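Parahox neighbor (Phaeodactylum tricornutum CCAP 1055/1, PDB 5Z5M) probably carries out the last two steps from urate to (S)-allantoin, hydrolysing 5-hydroxyisourate and then decarboxylating the product stereoselectively. Local coordinates at residues Lys8-Lys13 and Ala19-Gly24; Ala33-Lys38 and Lys57-Lys62; Val187-Asn192 and Gly250-Ser255; Tyr243-Phe248 and Tyr282-Leu287. All blocks are in the same frame, centred on the assembly; numbering follows the deposited sequence.

Contact 1 (Lys8-Lys13 and Ala19-Gly24); sequences KDLLSK and ASFLGG
Leu-10 and Phe-21 meet because both turn CG away from their own backbone nitrogen, with chi1 175° in Leu-10 and -173° in Phe-21. Each side chain thus leans out from its helix toward the other. Both methyl groups of Leu-10 meet the CG-CD2-CE2 part of the ring at a slant. CD1 of Leu-10 lies 3.6 Å from CD2 of Phe-21 and also touches CG of the ring and the CB that carries it. CD2 of Leu-10 is equally close to CD2 of Phe-21 and reaches on to CE2. Leu-22 adds a looser touch: its CD2 sits 4.1 Å from CD2 of Leu-10. Next to Phe-21 in the chain, Leu-22 also has its CG at the edge of the ring.

Close by, Asp-9 O takes two bonds from Ser-12, one from the backbone N and one from OG at 2.9 Å.

The contact joins helix 7-11 to helix 15-22, which follows it after a short connection near the start of the chain. Val-5 packs on both Leu-10 and Phe-21. Lys-173 makes a cation-pi contact with the ring, which ties in the end of helix 151-173. Leu-22 also meets Leu-36 of helix 30-38.

Between the two segments the contact is wholly apolar. Its hold rests on shape and on the burial of both leucines, with no directional bond to set the angle between the helices.

Contact 2 (Ala33-Lys38 and Lys57-Lys62); sequences AEALVK and KAIVNK
Ile-59 points its longer branch straight at the backbone of helix 30-38, and its side chain crosses that of Leu-36 at about a right angle. The terminal CD1 of Ile-59 comes down where Ala-35 gives way to Leu-36. It lies 3.4 Å from N of Leu-36 and 3.8 Å from CB of the same residue. The small Ala-35 leaves the backbone within reach. Its CB touches both branches of Ile-59, with CD1 and CG2 each 3.8 Å away. The extended branch of Ile-59 (chi2 175°) carries CD1 this far forward, while CG2 stays beside Ala-35. Leu-36 runs past the isoleucine, and its CD1 is only loosely in touch with the Ile-59 methyl.

Leu-36 goes deeper, to Leu-52, Ala-55 and Met-56 of helix 49-61. Trp-31 and Val-32 also pack on Ile-59. The contact therefore belongs to the helix packing of the OHCU decarboxylase part.

Away from Ile-59, Lys-38 NZ forms a salt bridge with Glu-34 OE1 at 2.8 Å, so these two charges pair within 33-38. Between the two segments the contact is nonpolar: one isoleucine packs on an alanine, a leucine and the backbone between them, so it depends on shape and not on a directional bond.

Contact 3 (Val187-Asn192 and Gly250-Ser255); sequences VLDTGN and GEYFAS
Tyr-252 and Asp-189 are joined by a hydrogen bond from the phenol OH of Tyr-252 to OD2 of Asp-189, 2.8 Å long. OD2 receives it on its anti side, 17° out of the carboxylate plane. The ring stands almost upright to the carboxylate, with the planes 84° apart, and OD2 lies at the ring edge.

Three further hydrogen bonds hold the carboxylate within its own loop. Asn-192 ND2 reaches the syn side of OD2 of Asp-189 at 2.7 Å, so this oxygen has two donors. OD1 of Asp-189 also has two, both backbone: Gly-191 N at 3.0 Å and Asn-192 N at 3.2 Å. They come from the same face of the carboxylate, the second well above its plane. These bonds make an Asx turn and an Asx motif. The loop turns the chain at the end of strand 182-189, in the transthyretin-like part, and faces helix 249-256. Four bonds on a buried carboxylate would fix its rotation and probably favour the charged form.

Van der Waals contacts are few. Phe-253 brings its ring edge toward OD1 of Asp-189, with CE1 at 4.5 Å. Cys-194 packs against both Asp-189 and Tyr-252. At Thr-190 the loop meets another chain, where the backbone O bonds to Ser-289 OG of the second subunit.

Contact 4 (Tyr243-Phe248 and Tyr282-Leu287); sequences YEWTFF and YHVPLL
Trp-245 faces Val-284 and Phe-247 faces Leu-286, across two extended segments that belong to different sheets. The CA atoms of Trp-245 and Val-284 are 9.3 Å apart, and those of Phe-247 and Leu-286 are 8.5 Å apart. These are spacings for side chains between layers, not for neighbouring strands. Residues 243-248 form a continuous strand. In 282-287 the strand is interrupted at Val-284 and Pro-285 and resumes at Leu-286.

Phe-247 and Leu-286 approach from opposite directions. The methyl CD2 of Leu-286 sits over one face of the ring in a CH-pi contact, 3.8 Å from its centroid and 22° off the normal. It is shifted toward the ring root, only 3.5 Å from CG of Phe-247. CB of Leu-286 touches the far end, at CE1 and CZ. The leucine thus covers the length of the ring.

Trp-245 turns its pyrrole side to Val-284. CG1 of Val-284, anti to its own backbone nitrogen (chi1 -178°), comes within 3.6 Å of NE1 of Trp-245. CB of Val-284 lies in the indole plane, at the edge.

Together the pairs pack the two sheets of the transthyretin-like sandwich. Strand 241-248 lies between strands 200-207 and 268-275, and Trp-245 stacks on Phe-273. Ile-201 and Cys-185 touch both aromatic residues. Beyond, strand 281-289 is flanked by strands 182-189 and 292-296.

In the fold
The four contacts fall into two pairs, one in each family part of this fused enzyme. Contacts 1 and 2 come first along the chain, in series, with centres 13 Å apart. They touch through helices 15-22 and 30-38, in the all-helical OHCU decarboxylase part. Contacts 3 and 4 belong to the transthyretin-like part, and their centres are 14 Å apart. Their segments alternate along the chain. Strand 241-248 runs directly into helix 249-256, while strands 182-189 and 281-289 are neighbours in one sheet. The pairs lie on opposite sides of the chain's centre. Contacts 2 and 4 have centres 37 Å apart, consistent with two separately packed catalytic parts.

Contact 1 (Lys8-Lys13 and Ala19-Gly24)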
loop_
_atom_site.group_PDB
_atom_site.type_symbol
_atom_site.label_atom_id
_atom_site.label_comp_id
_atom_site.label_asym_id
_atom_site.label_seq_id
_atom_site.Cartn_x
_atom_site.Cartn_y
_atom_site.Cartn_z
ATOM N N LYS A 8 -19.952 0.369 -35.172
ATOM C CA LYS A 8 -19.710 0.782 -36.552
ATOM C C LYS A 8 -20.945 0.564 -37.417
ATOM O O LYS A 8 -21.378 1.454 -38.147
ATOM C CB LYS A 8 -18.536 0.005 -37.144
ATOM C CG LYS A 8 -17.265 0.804 -37.296
ATOM C CD LYS A 8 -16.512 0.404 -38.557
ATOM C CE LYS A 8 -17.289 0.798 -39.801
ATOM N NZ LYS A 8 -16.395 1.037 -40.971
ATOM N N ASP A 9 -21.498 -0.637 -37.319
ATOM C CA ASP A 9 -22.693 -1.021 -38.056
ATOM C C ASP A 9 -23.882 -0.132 -37.676
ATOM O O ASP A 9 -24.543 0.442 -38.545
ATOM C CB ASP A 9 -23.002 -2.502 -37.789
ATOM C CG ASP A 9 -24.351 -2.935 -38.330
ATOM O OD1 ASP A 9 -24.829 -2.341 -39.321
ATOM O OD2 ASP A 9 -24.932 -3.887 -37.764
ATOM N N LEU A 10 -24.139 -0.017 -36.377
ATOM C CA LEU A 10 -25.254 0.791 -35.872
ATOM C C LEU A 10 -25.228 2.225 -36.395
ATOM O O LEU A 10 -26.190 2.699 -37.006
ATOM C CB LEU A 10 -25.244 0.810 -34.340
ATOM C CG LEU A 10 -26.275 1.715 -33.655
ATOM C CD1 LEU A 10 -27.702 1.339 -34.036
ATOM C CD2 LEU A 10 -26.096 1.679 -32.140
ATOM N N LEU A 11 -24.116 2.913 -36.158
ATOM C CA LEU A 11 -24.037 4.340 -36.440
ATOM C C LEU A 11 -23.924 4.655 -37.935
ATOM O O LEU A 11 -23.910 5.824 -38.328
ATOM C CB LEU A 11 -22.861 4.956 -35.677
ATOM C CG LEU A 11 -22.963 4.827 -34.156
ATOM C CD1 LEU A 11 -21.779 5.494 -33.475
ATOM C CD2 LEU A 11 -24.278 5.413 -33.645
ATOM N N SER A 12 -23.865 3.621 -38.769
ATOM C CA SER A 12 -23.856 3.821 -40.216
ATOM C C SER A 12 -25.271 3.709 -40.785
ATOM O O SER A 12 -25.487 3.873 -41.986
ATOM C CB SER A 12 -22.927 2.815 -40.900
ATOM O OG SER A 12 -23.570 1.566 -41.068
ATOM N N LYS A 13 -26.234 3.443 -39.908
ATOM C CA LYS A 13 -27.630 3.292 -40.306
ATOM C C LYS A 13 -28.361 4.636 -40.270
ATOM O O LYS A 13 -27.911 5.564 -39.598
ATOM C CB LYS A 13 -28.324 2.276 -39.394
ATOM C CG LYS A 13 -27.889 0.840 -39.628
ATOM C CD LYS A 13 -28.539 -0.102 -38.632
ATOM C CE LYS A 13 -27.918 -1.487 -38.684
ATOM N NZ LYS A 13 -28.900 -2.539 -38.293
ATOM N N ALA A 19 -32.085 5.908 -33.551
ATOM C CA ALA A 19 -32.892 6.392 -32.440
ATOM C C ALA A 19 -33.809 5.289 -31.921
ATOM O O ALA A 19 -33.994 5.139 -30.713
ATOM C CB ALA A 19 -33.702 7.607 -32.861
ATOM N N SER A 20 -34.368 4.509 -32.837
ATOM C CA SER A 20 -35.224 3.394 -32.460
ATOM C C SER A 20 -34.429 2.341 -31.684
ATOM O O SER A 20 -34.912 1.768 -30.705
ATOM C CB SER A 20 -35.865 2.774 -33.701
ATOM O OG SER A 20 -36.583 1.601 -33.371
ATOM N N PHE A 21 -33.199 2.102 -32.124
ATOM C CA PHE A 21 -32.345 1.107 -31.489
ATOM C C PHE A 21 -31.997 1.514 -30.057
ATOM O O PHE A 21 -31.990 0.681 -29.152
ATOM C CB PHE A 21 -31.070 0.905 -32.314
ATOM C CG PHE A 21 -30.202 -0.220 -31.830
ATOM C CD1 PHE A 21 -30.443 -1.521 -32.235
ATOM C CD2 PHE A 21 -29.132 0.028 -30.987
ATOM C CE1 PHE A 21 -29.640 -2.559 -31.796
ATOM C CE2 PHE A 21 -28.325 -1.002 -30.548
ATOM C CZ PHE A 21 -28.581 -2.297 -30.948
ATOM N N LEU A 22 -31.740 2.803 -29.852
ATOM C CA LEU A 22 -31.234 3.294 -28.570
ATOM C C LEU A 22 -32.285 3.990 -27.712
ATOM O O LEU A 22 -31.962 4.553 -26.668
ATOM C CB LEU A 22 -30.071 4.258 -28.808
ATOM C CG LEU A 22 -28.856 3.699 -29.547
ATOM C CD1 LEU A 22 -27.904 4.830 -29.923
ATOM C CD2 LEU A 22 -28.149 2.662 -28.692
ATOM N N GLY A 23 -33.540 3.954 -28.144
ATOM C CA GLY A 23 -34.589 4.712 -27.477
ATOM C C GLY A 23 -34.947 4.270 -26.064
ATOM O O GLY A 23 -35.586 5.020 -25.318
ATOM N N GLY A 24 -34.543 3.058 -25.698
ATOM C CA GLY A 24 -34.886 2.490 -24.404
ATOM C C GLY A 24 -33.702 2.332 -23.463
ATOM O O GLY A 24 -33.845 1.811 -22.355
#

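Contact 2 (Ala33-Lys38 and Lys57-Lys62)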
loop_
_atom_site.group_PDB
_atom_site.type_symbol
_atom_site.label_atom_id
_atom_site.label_comp_id
_atom_site.label_asym_id
_atom_site.label_seq_id
_atom_site.Cartn_x
_atom_site.Cartn_y
_atom_site.Cartn_z
ATOM N N ALA A 33 -31.994 9.695 -27.093
ATOM C CA ALA A 33 -31.570 9.165 -28.385
ATOM C C ALA A 33 -31.853 10.163 -29.500
ATOM O O ALA A 33 -31.112 10.250 -30.485
ATOM C CB ALA A 33 -32.265 7.836 -28.665
ATOM N N GLU A 34 -32.931 10.922 -29.332
ATOM C CA GLU A 34 -33.297 11.942 -30.302
ATOM C C GLU A 34 -32.230 13.024 -30.377
ATOM O O GLU A 34 -31.716 13.315 -31.453
ATOM C CB GLU A 34 -34.651 12.546 -29.949
ATOM C CG GLU A 34 -35.790 11.577 -30.150
ATOM C CD GLU A 34 -35.811 10.990 -31.550
ATOM O OE1 GLU A 34 -35.629 11.758 -32.519
ATOM O OE2 GLU A 34 -36.010 9.762 -31.680
ATOM N N ALA A 35 -31.889 13.598 -29.225
ATOM C CA ALA A 35 -30.826 14.592 -29.144
ATOM C C ALA A 35 -29.519 14.052 -29.730
ATOM O O ALA A 35 -28.787 14.777 -30.397
ATOM C CB ALA A 35 -30.624 15.033 -27.701
ATOM N N LEU A 36 -29.249 12.770 -29.504
ATOM C CA LEU A 36 -28.025 12.144 -30.003
ATOM C C LEU A 36 -27.928 12.155 -31.531
ATOM O O LEU A 36 -26.944 12.636 -32.095
ATOM C CB LEU A 36 -27.919 10.703 -29.500
ATOM C CG LEU A 36 -26.625 9.984 -29.886
ATOM C CD1 LEU A 36 -25.445 10.520 -29.087
ATOM C CD2 LEU A 36 -26.738 8.471 -29.743
ATOM N N VAL A 37 -28.947 11.626 -32.198
ATOM C CA VAL A 37 -28.891 11.438 -33.650
ATOM C C VAL A 37 -29.013 12.723 -34.465
ATOM O O VAL A 37 -28.707 12.729 -35.661
ATOM C CB VAL A 37 -29.990 10.462 -34.123
ATOM C CG1 VAL A 37 -29.750 9.075 -33.551
ATOM C CG2 VAL A 37 -31.362 10.970 -33.719
ATOM N N LYS A 38 -29.446 13.810 -33.833
ATOM C CA LYS A 38 -29.620 15.061 -34.571
ATOM C C LYS A 38 -28.349 15.911 -34.642
ATOM O O LYS A 38 -28.248 16.806 -35.487
ATOM C CB LYS A 38 -30.775 15.869 -33.985
ATOM C CG LYS A 38 -32.054 15.057 -33.903
ATOM C CD LYS A 38 -33.141 15.721 -33.066
ATOM C CE LYS A 38 -34.488 15.623 -33.779
ATOM N NZ LYS A 38 -35.118 14.285 -33.559
ATOM N N LYS A 57 -24.700 9.923 -21.986
ATOM C CA LYS A 57 -24.562 10.388 -20.608
ATOM C C LYS A 57 -24.486 11.911 -20.559
ATOM O O LYS A 57 -25.108 12.546 -19.705
ATOM C CB LYS A 57 -23.318 9.777 -19.953
ATOM C CG LYS A 57 -23.145 10.130 -18.482
ATOM C CD LYS A 57 -21.911 9.445 -17.893
ATOM C CE LYS A 57 -21.743 9.785 -16.419
ATOM N NZ LYS A 57 -20.597 9.056 -15.803
ATOM N N ALA A 58 -23.717 12.490 -21.477
ATOM C CA ALA A 58 -23.559 13.943 -21.552
ATOM C C ALA A 58 -24.892 14.641 -21.812
ATOM O O ALA A 58 -25.193 15.666 -21.200
ATOM C CB ALA A 58 -22.558 14.311 -22.632
ATOM N N ILE A 59 -25.682 14.080 -22.724
ATOM C CA ILE A 59 -27.012 14.608 -23.027
ATOM C C ILE A 59 -27.891 14.623 -21.778
ATOM O O ILE A 59 -28.560 15.616 -21.481
ATOM C CB ILE A 59 -27.696 13.789 -24.142
ATOM C CG1 ILE A 59 -26.968 14.020 -25.467
ATOM C CG2 ILE A 59 -29.181 14.164 -24.268
ATOM C CD1 ILE A 59 -27.473 13.166 -26.611
ATOM N N VAL A 60 -27.865 13.530 -21.029
ATOM C CA VAL A 60 -28.632 13.461 -19.791
ATOM C C VAL A 60 -28.127 14.480 -18.770
ATOM O O VAL A 60 -28.912 15.234 -18.187
ATOM C CB VAL A 60 -28.584 12.050 -19.173
ATOM C CG1 VAL A 60 -29.206 12.058 -17.779
ATOM C CG2 VAL A 60 -29.308 11.049 -20.081
ATOM N N ASN A 61 -26.815 14.511 -18.569
ATOM C CA ASN A 61 -26.221 15.375 -17.555
ATOM C C ASN A 61 -26.470 16.857 -17.819
ATOM O O ASN A 61 -26.539 17.658 -16.886
ATOM C CB ASN A 61 -24.718 15.111 -17.443
ATOM C CG ASN A 61 -24.404 13.872 -16.621
ATOM O OD1 ASN A 61 -25.262 13.352 -15.902
ATOM N ND2 ASN A 61 -23.172 13.392 -16.723
ATOM N N LYS A 62 -26.620 17.226 -19.088
ATOM C CA LYS A 62 -26.834 18.626 -19.422
ATOM C C LYS A 62 -28.317 19.006 -19.429
ATOM O O LYS A 62 -28.668 20.144 -19.734
ATOM C CB LYS A 62 -26.185 18.942 -20.774
ATOM C CG LYS A 62 -24.664 18.939 -20.709
ATOM C CD LYS A 62 -24.025 19.101 -22.079
ATOM C CE LYS A 62 -22.523 18.850 -22.010
ATOM N NZ LYS A 62 -21.874 18.918 -23.349
#

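Contact 3 (Val187-Asn192 and Gly250-Ser255)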
loop_
_atom_site.group_PDB
_atom_site.type_symbol
_atom_site.label_atom_id
_atom_site.label_comp_id
_atom_site.label_asym_id
_atom_site.label_seq_id
_atom_site.Cartn_x
_atom_site.Cartn_y
_atom_site.Cartn_z
ATOM N N VAL A 187 4.437 -7.591 -11.701
ATOM C CA VAL A 187 4.693 -7.980 -10.320
ATOM C C VAL A 187 5.963 -7.308 -9.809
ATOM O O VAL A 187 7.028 -7.405 -10.425
ATOM C CB VAL A 187 4.837 -9.496 -10.158
ATOM C CG1 VAL A 187 5.042 -9.838 -8.681
ATOM C CG2 VAL A 187 3.621 -10.205 -10.727
ATOM N N LEU A 188 5.836 -6.612 -8.688
ATOM C CA LEU A 188 6.975 -5.950 -8.064
ATOM C C LEU A 188 7.262 -6.506 -6.676
ATOM O O LEU A 188 6.375 -6.551 -5.824
ATOM C CB LEU A 188 6.727 -4.450 -7.966
ATOM C CG LEU A 188 7.832 -3.705 -7.222
ATOM C CD1 LEU A 188 8.962 -3.336 -8.165
ATOM C CD2 LEU A 188 7.266 -2.480 -6.530
ATOM N N ASP A 189 8.509 -6.918 -6.463
ATOM C CA ASP A 189 8.988 -7.420 -5.177
ATOM C C ASP A 189 9.400 -6.230 -4.308
ATOM O O ASP A 189 10.471 -5.662 -4.504
ATOM C CB ASP A 189 10.161 -8.386 -5.412
ATOM C CG ASP A 189 10.771 -8.941 -4.127
ATOM O OD1 ASP A 189 10.388 -8.535 -3.010
ATOM O OD2 ASP A 189 11.678 -9.791 -4.256
ATOM N N THR A 190 8.556 -5.844 -3.352
ATOM C CA THR A 190 8.836 -4.645 -2.566
ATOM C C THR A 190 9.823 -4.905 -1.434
ATOM O O THR A 190 10.304 -3.969 -0.793
ATOM C CB THR A 190 7.541 -4.044 -1.971
ATOM O OG1 THR A 190 6.882 -5.026 -1.164
ATOM C CG2 THR A 190 6.609 -3.604 -3.082
ATOM N N GLY A 191 10.124 -6.174 -1.187
ATOM C CA GLY A 191 11.107 -6.530 -0.184
ATOM C C GLY A 191 12.517 -6.339 -0.717
ATOM O O GLY A 191 13.428 -5.992 0.028
ATOM N N ASN A 192 12.679 -6.544 -2.022
ATOM C CA ASN A 192 13.980 -6.449 -2.675
ATOM C C ASN A 192 14.101 -5.284 -3.655
ATOM O O ASN A 192 15.197 -4.964 -4.101
ATOM C CB ASN A 192 14.285 -7.763 -3.400
ATOM C CG ASN A 192 14.426 -8.927 -2.444
ATOM O OD1 ASN A 192 15.001 -8.788 -1.365
ATOM N ND2 ASN A 192 13.895 -10.082 -2.828
ATOM N N GLY A 250 5.056 -18.047 -3.345
ATOM C CA GLY A 250 5.877 -18.935 -2.542
ATOM C C GLY A 250 7.060 -19.483 -3.316
ATOM O O GLY A 250 8.185 -19.500 -2.814
ATOM N N GLU A 251 6.804 -19.937 -4.539
ATOM C CA GLU A 251 7.874 -20.420 -5.412
ATOM C C GLU A 251 8.880 -19.318 -5.729
ATOM O O GLU A 251 10.078 -19.576 -5.796
ATOM C CB GLU A 251 7.302 -20.976 -6.717
ATOM C CG GLU A 251 6.165 -21.950 -6.535
ATOM C CD GLU A 251 5.458 -22.276 -7.838
ATOM O OE1 GLU A 251 5.909 -21.804 -8.906
ATOM O OE2 GLU A 251 4.440 -22.999 -7.785
ATOM N N TYR A 252 8.393 -18.093 -5.937
ATOM C CA TYR A 252 9.283 -16.978 -6.238
ATOM C C TYR A 252 10.194 -16.663 -5.046
ATOM O O TYR A 252 11.405 -16.508 -5.207
ATOM C CB TYR A 252 8.488 -15.720 -6.648
ATOM C CG TYR A 252 9.352 -14.478 -6.674
ATOM C CD1 TYR A 252 10.237 -14.244 -7.721
ATOM C CD2 TYR A 252 9.304 -13.553 -5.635
ATOM C CE1 TYR A 252 11.044 -13.125 -7.735
ATOM C CE2 TYR A 252 10.107 -12.433 -5.639
ATOM C CZ TYR A 252 10.976 -12.222 -6.691
ATOM O OH TYR A 252 11.778 -11.106 -6.703
ATOM N N PHE A 253 9.624 -16.569 -3.847
ATOM C CA PHE A 253 10.451 -16.259 -2.685
ATOM C C PHE A 253 11.483 -17.367 -2.425
ATOM O O PHE A 253 12.613 -17.088 -2.021
ATOM C CB PHE A 253 9.574 -16.026 -1.457
ATOM C CG PHE A 253 8.719 -14.802 -1.572
ATOM C CD1 PHE A 253 9.265 -13.614 -2.027
ATOM C CD2 PHE A 253 7.374 -14.841 -1.259
ATOM C CE1 PHE A 253 8.489 -12.479 -2.152
ATOM C CE2 PHE A 253 6.590 -13.709 -1.384
ATOM C CZ PHE A 253 7.152 -12.528 -1.833
ATOM N N ALA A 254 11.101 -18.612 -2.683
ATOM C CA ALA A 254 12.019 -19.739 -2.495
ATOM C C ALA A 254 13.178 -19.695 -3.490
ATOM O O ALA A 254 14.284 -20.140 -3.181
ATOM C CB ALA A 254 11.270 -21.064 -2.614
ATOM N N SER A 255 12.925 -19.152 -4.680
ATOM C CA SER A 255 13.960 -19.057 -5.704
ATOM C C SER A 255 15.005 -18.019 -5.320
ATOM O O SER A 255 16.132 -18.051 -5.808
ATOM C CB SER A 255 13.353 -18.711 -7.067
ATOM O OG SER A 255 12.912 -17.362 -7.122
#

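Contact 4 (Tyr243-Phe248 and Tyr282-Leu287)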
loop_
_atom_site.group_PDB
_atom_site.type_symbol
_atom_site.label_atom_id
_atom_site.label_comp_id
_atom_site.label_asym_id
_atom_site.label_seq_id
_atom_site.Cartn_x
_atom_site.Cartn_y
_atom_site.Cartn_z
ATOM N N TYR A 243 -12.971 -11.951 -12.722
ATOM C CA TYR A 243 -11.774 -12.769 -12.936
ATOM C C TYR A 243 -11.002 -13.013 -11.639
ATOM O O TYR A 243 -11.243 -12.351 -10.629
ATOM C CB TYR A 243 -10.853 -12.097 -13.965
ATOM C CG TYR A 243 -11.443 -11.980 -15.357
ATOM C CD1 TYR A 243 -12.390 -11.004 -15.652
ATOM C CD2 TYR A 243 -11.039 -12.831 -16.380
ATOM C CE1 TYR A 243 -12.938 -10.894 -16.920
ATOM C CE2 TYR A 243 -11.584 -12.728 -17.658
ATOM C CZ TYR A 243 -12.527 -11.754 -17.923
ATOM O OH TYR A 243 -13.072 -11.637 -19.184
ATOM N N GLU A 244 -10.063 -13.954 -11.677
ATOM C CA GLU A 244 -9.162 -14.166 -10.552
ATOM C C GLU A 244 -7.759 -14.551 -11.021
ATOM O O GLU A 244 -7.589 -15.541 -11.735
ATOM C CB GLU A 244 -9.722 -15.247 -9.620
ATOM C CG GLU A 244 -8.911 -15.466 -8.365
ATOM C CD GLU A 244 -9.594 -16.410 -7.385
ATOM O OE1 GLU A 244 -9.007 -17.471 -7.075
ATOM O OE2 GLU A 244 -10.709 -16.083 -6.917
ATOM N N TRP A 245 -6.763 -13.744 -10.650
ATOM C CA TRP A 245 -5.370 -14.148 -10.783
ATOM C C TRP A 245 -5.051 -15.156 -9.694
ATOM O O TRP A 245 -5.655 -15.138 -8.622
ATOM C CB TRP A 245 -4.379 -12.987 -10.621
ATOM C CG TRP A 245 -4.400 -11.829 -11.592
ATOM C CD1 TRP A 245 -4.753 -10.542 -11.302
ATOM C CD2 TRP A 245 -3.962 -11.824 -12.963
ATOM N NE1 TRP A 245 -4.598 -9.746 -12.409
ATOM C CE2 TRP A 245 -4.121 -10.508 -13.444
ATOM C CE3 TRP A 245 -3.486 -12.808 -13.836
ATOM C CZ2 TRP A 245 -3.817 -10.147 -14.757
ATOM C CZ3 TRP A 245 -3.179 -12.444 -15.145
ATOM C CH2 TRP A 245 -3.348 -11.125 -15.588
ATOM N N THR A 246 -4.073 -16.008 -9.961
ATOM C CA THR A 246 -3.430 -16.791 -8.920
ATOM C C THR A 246 -1.934 -16.538 -9.029
ATOM O O THR A 246 -1.316 -16.910 -10.022
ATOM C CB THR A 246 -3.729 -18.304 -9.044
ATOM O OG1 THR A 246 -5.142 -18.528 -8.955
ATOM C CG2 THR A 246 -3.034 -19.073 -7.931
ATOM N N PHE A 247 -1.367 -15.855 -8.038
ATOM C CA PHE A 247 0.064 -15.583 -8.022
ATOM C C PHE A 247 0.783 -16.611 -7.159
ATOM O O PHE A 247 0.482 -16.749 -5.972
ATOM C CB PHE A 247 0.353 -14.178 -7.493
ATOM C CG PHE A 247 -0.226 -13.079 -8.337
ATOM C CD1 PHE A 247 0.474 -12.579 -9.422
ATOM C CD2 PHE A 247 -1.461 -12.535 -8.031
ATOM C CE1 PHE A 247 -0.051 -11.554 -10.200
ATOM C CE2 PHE A 247 -1.992 -11.514 -8.796
ATOM C CZ PHE A 247 -1.286 -11.022 -9.890
ATOM N N PHE A 248 1.732 -17.333 -7.743
ATOM C CA PHE A 248 2.457 -18.346 -6.977
ATOM C C PHE A 248 3.716 -17.739 -6.370
ATOM O O PHE A 248 4.829 -18.005 -6.818
ATOM C CB PHE A 248 2.785 -19.554 -7.861
ATOM C CG PHE A 248 1.568 -20.328 -8.285
ATOM C CD1 PHE A 248 0.892 -20.001 -9.447
ATOM C CD2 PHE A 248 1.077 -21.356 -7.495
ATOM C CE1 PHE A 248 -0.239 -20.703 -9.833
ATOM C CE2 PHE A 248 -0.051 -22.057 -7.869
ATOM C CZ PHE A 248 -0.713 -21.730 -9.038
ATOM N N TYR A 282 -6.901 -2.472 -18.918
ATOM C CA TYR A 282 -6.857 -2.741 -17.486
ATOM C C TYR A 282 -5.471 -3.238 -17.124
ATOM O O TYR A 282 -4.993 -4.219 -17.682
ATOM C CB TYR A 282 -7.907 -3.774 -17.077
ATOM C CG TYR A 282 -9.305 -3.237 -16.862
ATOM C CD1 TYR A 282 -10.011 -2.634 -17.894
ATOM C CD2 TYR A 282 -9.930 -3.363 -15.630
ATOM C CE1 TYR A 282 -11.297 -2.157 -17.695
ATOM C CE2 TYR A 282 -11.210 -2.894 -15.423
ATOM C CZ TYR A 282 -11.887 -2.288 -16.456
ATOM O OH TYR A 282 -13.165 -1.822 -16.254
ATOM N N HIS A 283 -4.817 -2.549 -16.203
ATOM C CA HIS A 283 -3.539 -3.012 -15.683
ATOM C C HIS A 283 -3.730 -3.383 -14.214
ATOM O O HIS A 283 -3.943 -2.515 -13.380
ATOM C CB HIS A 283 -2.463 -1.938 -15.845
ATOM C CG HIS A 283 -1.122 -2.354 -15.333
ATOM N ND1 HIS A 283 -0.319 -3.254 -16.003
ATOM C CD2 HIS A 283 -0.451 -2.010 -14.210
ATOM C CE1 HIS A 283 0.795 -3.434 -15.318
ATOM N NE2 HIS A 283 0.741 -2.700 -14.225
ATOM N N VAL A 284 -3.676 -4.674 -13.905
ATOM C CA VAL A 284 -3.934 -5.132 -12.544
ATOM C C VAL A 284 -2.707 -5.843 -12.000
ATOM O O VAL A 284 -2.573 -7.056 -12.143
ATOM C CB VAL A 284 -5.168 -6.059 -12.491
ATOM C CG1 VAL A 284 -5.458 -6.508 -11.046
ATOM C CG2 VAL A 284 -6.375 -5.346 -13.073
ATOM N N PRO A 285 -1.792 -5.073 -11.391
ATOM C CA PRO A 285 -0.501 -5.558 -10.907
ATOM C C PRO A 285 -0.541 -6.104 -9.479
ATOM O O PRO A 285 -1.561 -6.011 -8.794
ATOM C CB PRO A 285 0.367 -4.303 -10.965
ATOM C CG PRO A 285 -0.585 -3.208 -10.622
ATOM C CD PRO A 285 -1.940 -3.622 -11.168
ATOM N N LEU A 286 0.585 -6.660 -9.045
ATOM C CA LEU A 286 0.765 -7.110 -7.673
ATOM C C LEU A 286 2.034 -6.487 -7.080
ATOM O O LEU A 286 3.123 -6.613 -7.649
ATOM C CB LEU A 286 0.849 -8.644 -7.615
ATOM C CG LEU A 286 1.085 -9.267 -6.237
ATOM C CD1 LEU A 286 -0.150 -9.086 -5.360
ATOM C CD2 LEU A 286 1.466 -10.739 -6.351
ATOM N N LEU A 287 1.887 -5.809 -5.944
ATOM C CA LEU A 287 3.024 -5.360 -5.146
ATOM C C LEU A 287 3.162 -6.338 -3.994
ATOM O O LEU A 287 2.215 -6.510 -3.243
ATOM C CB LEU A 287 2.814 -3.936 -4.621
ATOM C CG LEU A 287 3.006 -2.724 -5.541
ATOM C CD1 LEU A 287 2.083 -2.764 -6.749
ATOM C CD2 LEU A 287 2.795 -1.438 -4.751
#